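PDB 4K70: UL37 from Suid herpesvirus 1, which serves as an inner tegument protein that binds metal ions and probably controls intracellular trafficking of the virus, represented here by its N-terminal half. Local coordinates for residues His349-Leu352 against Leu353-Val357; Ala310-Leu313 against Asp314-Gln317. All coordinates share one frame; numbering follows the deposited sequence.

Interaction 1 (His349-Leu352 against Leu353-Val357); sequences HCDL and LERAV
Arg355 folds its guanidinium back over the carbonyl of Asp351, one turn earlier in helix 347-358, so that Asp351 O lies 3.6 Å above one face of the group, offset toward its rim. With CG anti to the backbone N (chi1 -163°), the arginine chain bends at chi2 and chi3, which turns the guanidinium back toward Asp351. This brings it to the Asp351 carboxylate in an i to i+4 salt bridge. The planes of the two groups are 64° apart, and the only side-chain hydrogen bond between them, Arg355 NH1 to Asp351 OD1, is weak at 3.4 Å; the modelled approach of NH2 to OD2 is too short to trust. Leu352 CD2 lies at the guanidinium edge, 4.1 Å from Arg355 NH2.

Beneath the side chains runs the ordinary helical ladder: Leu353 N bonds to His349 O at 2.8 Å and Glu354 N to Cys350 O at 2.9 Å. Leu353 CG packs against the same His349 carbonyl, 3.2 Å from its O. Leu353 reaches both Val307 and Ala310 of helix 307-311 and Ala375 of helix 366-385; His349 and Leu352 join it on Val307, Cys350, Glu354 and Val357 on helix 366-385, so helix 347-358 packs on both helices.

Interaction 2 (Ala310-Leu313 against Asp314-Gln317); sequences AADL and DHTQ. With NA (sodium ion), chain J.
Asp312 O is gripped by two backbone N-H groups of the turn that follows helix 307-311. Thr316 N donates to Asp312 O at 3.0 Å, nearly in line with the C=O bond, while His315 N, also at 3.0 Å, comes from above the carbonyl plane. Together they curl the chain tightly around this one oxygen, with Asp312 itself at the centre of an inverse gamma turn.

The Asp312 side chain reinforces the curl. Its CG stands anti to the backbone N (chi1 -161°), which swings the carboxylate across to the ND1 edge of the imidazole of His315, the two planes 54° apart. His315 ND1 donates to Asp312 OD1 over 3.2 Å, and the bond is skewed: the donor stands well above the carboxylate plane and OD1 lies 22° out of the ring plane. Asp312 OD1 also accepts from a water at 2.6 Å, which in turn takes the N-H of Asp314, while OD2 bonds to Thr290. This ties down both oxygens of the carboxylate.

Two further waters stitch the turn together. One donates to both Ala310 O and Thr316 O; the other links Leu313 O to Gln317 OE1, 2.7 Å from each. His315 O binds a sodium ion at 2.5 Å, which Gln292 OE1 also binds. Asp312 and Asp314 are calcium ligands in a structure of this protein, though that calcium is absent here, where Asp314 OD1 forms a salt bridge with Arg360. Leu313 and Ala311 lean on helix 347-358 and Gln317 on helix 366-385, which seats the turn against two helices as the chain heads for helix 321-329.

The two contacts touch directly, their centres 12 Å apart, with interaction 2 preceding interaction 1 along the chain. Leu353 CD2 of interaction 1 packs 3.7 Å from Ala311 N, while Leu313 CD1 of interaction 2 rests 3.6 Å from Ala356 O. Leu353 and Val357 of interaction 1 thus pack against Ala310, Ala311 and Leu313 of interaction 2. Both carry acidic residues seen to bind calcium in this protein: Asp351 in one, Asp312 and Asp314 in the other. None holds calcium here; the metal bound directly within the pair is the sodium ion on His315 O.

Interaction 1 (His349-Leu352 against Leu353-Val357)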
loop_
_atom_site.group_PDB
_atom_site.type_symbol
_atom_site.label_atom_id
_atom_site.label_comp_id
_atom_site.label_asym_id
_atom_site.label_seq_id
_atom_site.Cartn_x
_atom_site.Cartn_y
_atom_site.Cartn_z
ATOM N N HIS A 349 10.738 5.471 -17.341
ATOM C CA HIS A 349 10.700 5.049 -18.756
ATOM C C HIS A 349 9.287 4.883 -19.277
ATOM O O HIS A 349 9.008 5.143 -20.461
ATOM C CB HIS A 349 11.520 3.775 -18.983
ATOM C CG HIS A 349 12.991 3.988 -18.828
ATOM N ND1 HIS A 349 13.912 2.986 -19.017
ATOM C CD2 HIS A 349 13.698 5.097 -18.500
ATOM C CE1 HIS A 349 15.131 3.471 -18.827
ATOM N NE2 HIS A 349 15.025 4.745 -18.504
ATOM N N CYS A 350 8.395 4.421 -18.409
ATOM C CA CYS A 350 6.985 4.357 -18.756
ATOM C C CYS A 350 6.473 5.755 -19.081
ATOM O O CYS A 350 5.814 5.962 -20.085
ATOM C CB CYS A 350 6.165 3.764 -17.608
ATOM S SG CYS A 350 6.351 1.973 -17.383
ATOM N N ASP A 351 6.754 6.706 -18.199
ATOM C CA ASP A 351 6.348 8.083 -18.413
ATOM C C ASP A 351 6.840 8.614 -19.766
ATOM O O ASP A 351 6.090 9.236 -20.520
ATOM C CB ASP A 351 6.878 8.955 -17.266
ATOM C CG ASP A 351 6.547 10.410 -17.446
ATOM O OD1 ASP A 351 5.368 10.780 -17.234
ATOM O OD2 ASP A 351 7.468 11.188 -17.788
ATOM N N LEU A 352 8.102 8.351 -20.082
ATOM C CA LEU A 352 8.682 8.839 -21.328
ATOM C C LEU A 352 8.125 8.122 -22.566
ATOM O O LEU A 352 7.878 8.752 -23.579
ATOM C CB LEU A 352 10.208 8.719 -21.289
ATOM C CG LEU A 352 10.964 9.627 -20.310
ATOM C CD1 LEU A 352 12.426 9.215 -20.295
ATOM C CD2 LEU A 352 10.817 11.109 -20.710
ATOM N N LEU A 353 7.930 6.810 -22.485
ATOM C CA LEU A 353 7.485 6.048 -23.654
ATOM C C LEU A 353 5.993 6.247 -23.924
ATOM O O LEU A 353 5.566 6.266 -25.070
ATOM C CB LEU A 353 7.847 4.579 -23.491
ATOM C CG LEU A 353 9.362 4.368 -23.556
ATOM C CD1 LEU A 353 9.697 2.926 -23.236
ATOM C CD2 LEU A 353 9.895 4.760 -24.946
ATOM N N GLU A 354 5.201 6.417 -22.869
ATOM C CA GLU A 354 3.797 6.797 -23.018
ATOM C C GLU A 354 3.664 8.094 -23.819
ATOM O O GLU A 354 2.967 8.148 -24.837
ATOM C CB GLU A 354 3.146 6.971 -21.646
ATOM C CG GLU A 354 1.721 7.490 -21.689
ATOM C CD GLU A 354 1.055 7.522 -20.317
ATOM O OE1 GLU A 354 1.423 6.703 -19.437
ATOM O OE2 GLU A 354 0.150 8.365 -20.120
ATOM N N ARG A 355 4.335 9.141 -23.354
ATOM C CA ARG A 355 4.373 10.416 -24.080
ATOM C C ARG A 355 4.792 10.242 -25.549
ATOM O O ARG A 355 4.117 10.720 -26.460
ATOM C CB ARG A 355 5.317 11.371 -23.350
ATOM C CG ARG A 355 5.173 12.837 -23.724
ATOM C CD ARG A 355 5.329 13.720 -22.475
ATOM N NE ARG A 355 6.357 13.226 -21.552
ATOM C CZ ARG A 355 6.161 12.958 -20.260
ATOM N NH1 ARG A 355 4.969 13.133 -19.690
ATOM N NH2 ARG A 355 7.170 12.511 -19.525
ATOM N N ALA A 356 5.890 9.532 -25.778
ATOM C CA ALA A 356 6.432 9.380 -27.123
ATOM C C ALA A 356 5.475 8.653 -28.066
ATOM O O ALA A 356 5.311 9.040 -29.223
ATOM C CB ALA A 356 7.759 8.651 -27.068
ATOM N N VAL A 357 4.859 7.576 -27.586
ATOM C CA VAL A 357 3.964 6.810 -28.435
ATOM C C VAL A 357 2.631 7.523 -28.620
ATOM O O VAL A 357 2.124 7.601 -29.735
ATOM C CB VAL A 357 3.703 5.391 -27.860
ATOM C CG1 VAL A 357 2.561 4.735 -28.604
ATOM C CG2 VAL A 357 4.958 4.550 -27.949
#

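Interaction 2 (Ala310-Leu313 against Asp314-Gln317)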
loop_
_atom_site.group_PDB
_atom_site.type_symbol
_atom_site.label_atom_id
_atom_site.label_comp_id
_atom_site.label_asym_id
_atom_site.label_seq_id
_atom_site.Cartn_x
_atom_site.Cartn_y
_atom_site.Cartn_z
ATOM N N ALA A 310 14.327 3.683 -27.661
ATOM C CA ALA A 310 12.963 3.184 -27.688
ATOM C C ALA A 310 11.992 4.310 -28.014
ATOM O O ALA A 310 10.965 4.082 -28.650
ATOM C CB ALA A 310 12.611 2.526 -26.354
ATOM N N ALA A 311 12.341 5.526 -27.604
ATOM C CA ALA A 311 11.513 6.700 -27.878
ATOM C C ALA A 311 11.747 7.329 -29.275
ATOM O O ALA A 311 10.962 8.148 -29.719
ATOM C CB ALA A 311 11.702 7.760 -26.776
ATOM N N ASP A 312 12.813 6.940 -29.962
ATOM C CA ASP A 312 13.125 7.528 -31.257
ATOM C C ASP A 312 12.385 6.780 -32.367
ATOM O O ASP A 312 12.995 6.079 -33.169
ATOM C CB ASP A 312 14.626 7.478 -31.510
ATOM C CG ASP A 312 15.064 8.453 -32.600
ATOM O OD1 ASP A 312 14.188 9.088 -33.222
ATOM O OD2 ASP A 312 16.279 8.572 -32.843
ATOM N N LEU A 313 11.071 6.958 -32.412
ATOM C CA LEU A 313 10.194 6.078 -33.169
ATOM C C LEU A 313 10.337 6.234 -34.680
ATOM O O LEU A 313 9.948 5.344 -35.455
ATOM C CB LEU A 313 8.746 6.305 -32.742
ATOM C CG LEU A 313 8.453 5.924 -31.283
ATOM C CD1 LEU A 313 7.039 6.309 -30.907
ATOM C CD2 LEU A 313 8.667 4.442 -31.083
ATOM N N ASP A 314 10.893 7.362 -35.107
ATOM C CA ASP A 314 11.090 7.577 -36.535
ATOM C C ASP A 314 12.202 6.699 -37.071
ATOM O O ASP A 314 12.229 6.381 -38.250
ATOM C CB ASP A 314 11.393 9.051 -36.826
ATOM C CG ASP A 314 10.176 9.927 -36.661
ATOM O OD1 ASP A 314 9.070 9.455 -37.000
ATOM O OD2 ASP A 314 10.318 11.077 -36.188
ATOM N N HIS A 315 13.126 6.317 -36.201
ATOM C CA HIS A 315 14.341 5.639 -36.641
ATOM C C HIS A 315 14.360 4.181 -36.217
ATOM O O HIS A 315 14.859 3.320 -36.944
ATOM C CB HIS A 315 15.584 6.333 -36.066
ATOM C CG HIS A 315 15.852 7.676 -36.664
ATOM N ND1 HIS A 315 15.233 8.824 -36.223
ATOM C CD2 HIS A 315 16.666 8.051 -37.682
ATOM C CE1 HIS A 315 15.652 9.853 -36.940
ATOM N NE2 HIS A 315 16.522 9.411 -37.833
ATOM N N THR A 316 13.788 3.913 -35.047
ATOM C CA THR A 316 13.965 2.635 -34.372
ATOM C C THR A 316 12.664 2.115 -33.788
ATOM O O THR A 316 11.901 2.862 -33.174
ATOM C CB THR A 316 15.005 2.798 -33.247
ATOM O OG1 THR A 316 16.294 2.991 -33.841
ATOM C CG2 THR A 316 15.037 1.588 -32.318
ATOM N N GLN A 317 12.422 0.829 -33.986
ATOM C CA GLN A 317 11.283 0.153 -33.385
ATOM C C GLN A 317 11.775 -0.937 -32.424
ATOM O O GLN A 317 12.245 -1.989 -32.854
ATOM C CB GLN A 317 10.387 -0.456 -34.469
ATOM C CG GLN A 317 9.123 -1.088 -33.918
ATOM C CD GLN A 317 8.331 -0.123 -33.057
ATOM O OE1 GLN A 317 7.776 0.865 -33.560
ATOM N NE2 GLN A 317 8.308 -0.375 -31.742
HETATM NA NA NA J . 13.855 1.340 -38.189
HETATM O O HOH W 1 11.273 2.132 -30.657
HETATM O O HOH W 2 11.799 9.879 -33.797
HETATM O O HOH W 3 8.340 3.258 -34.754
#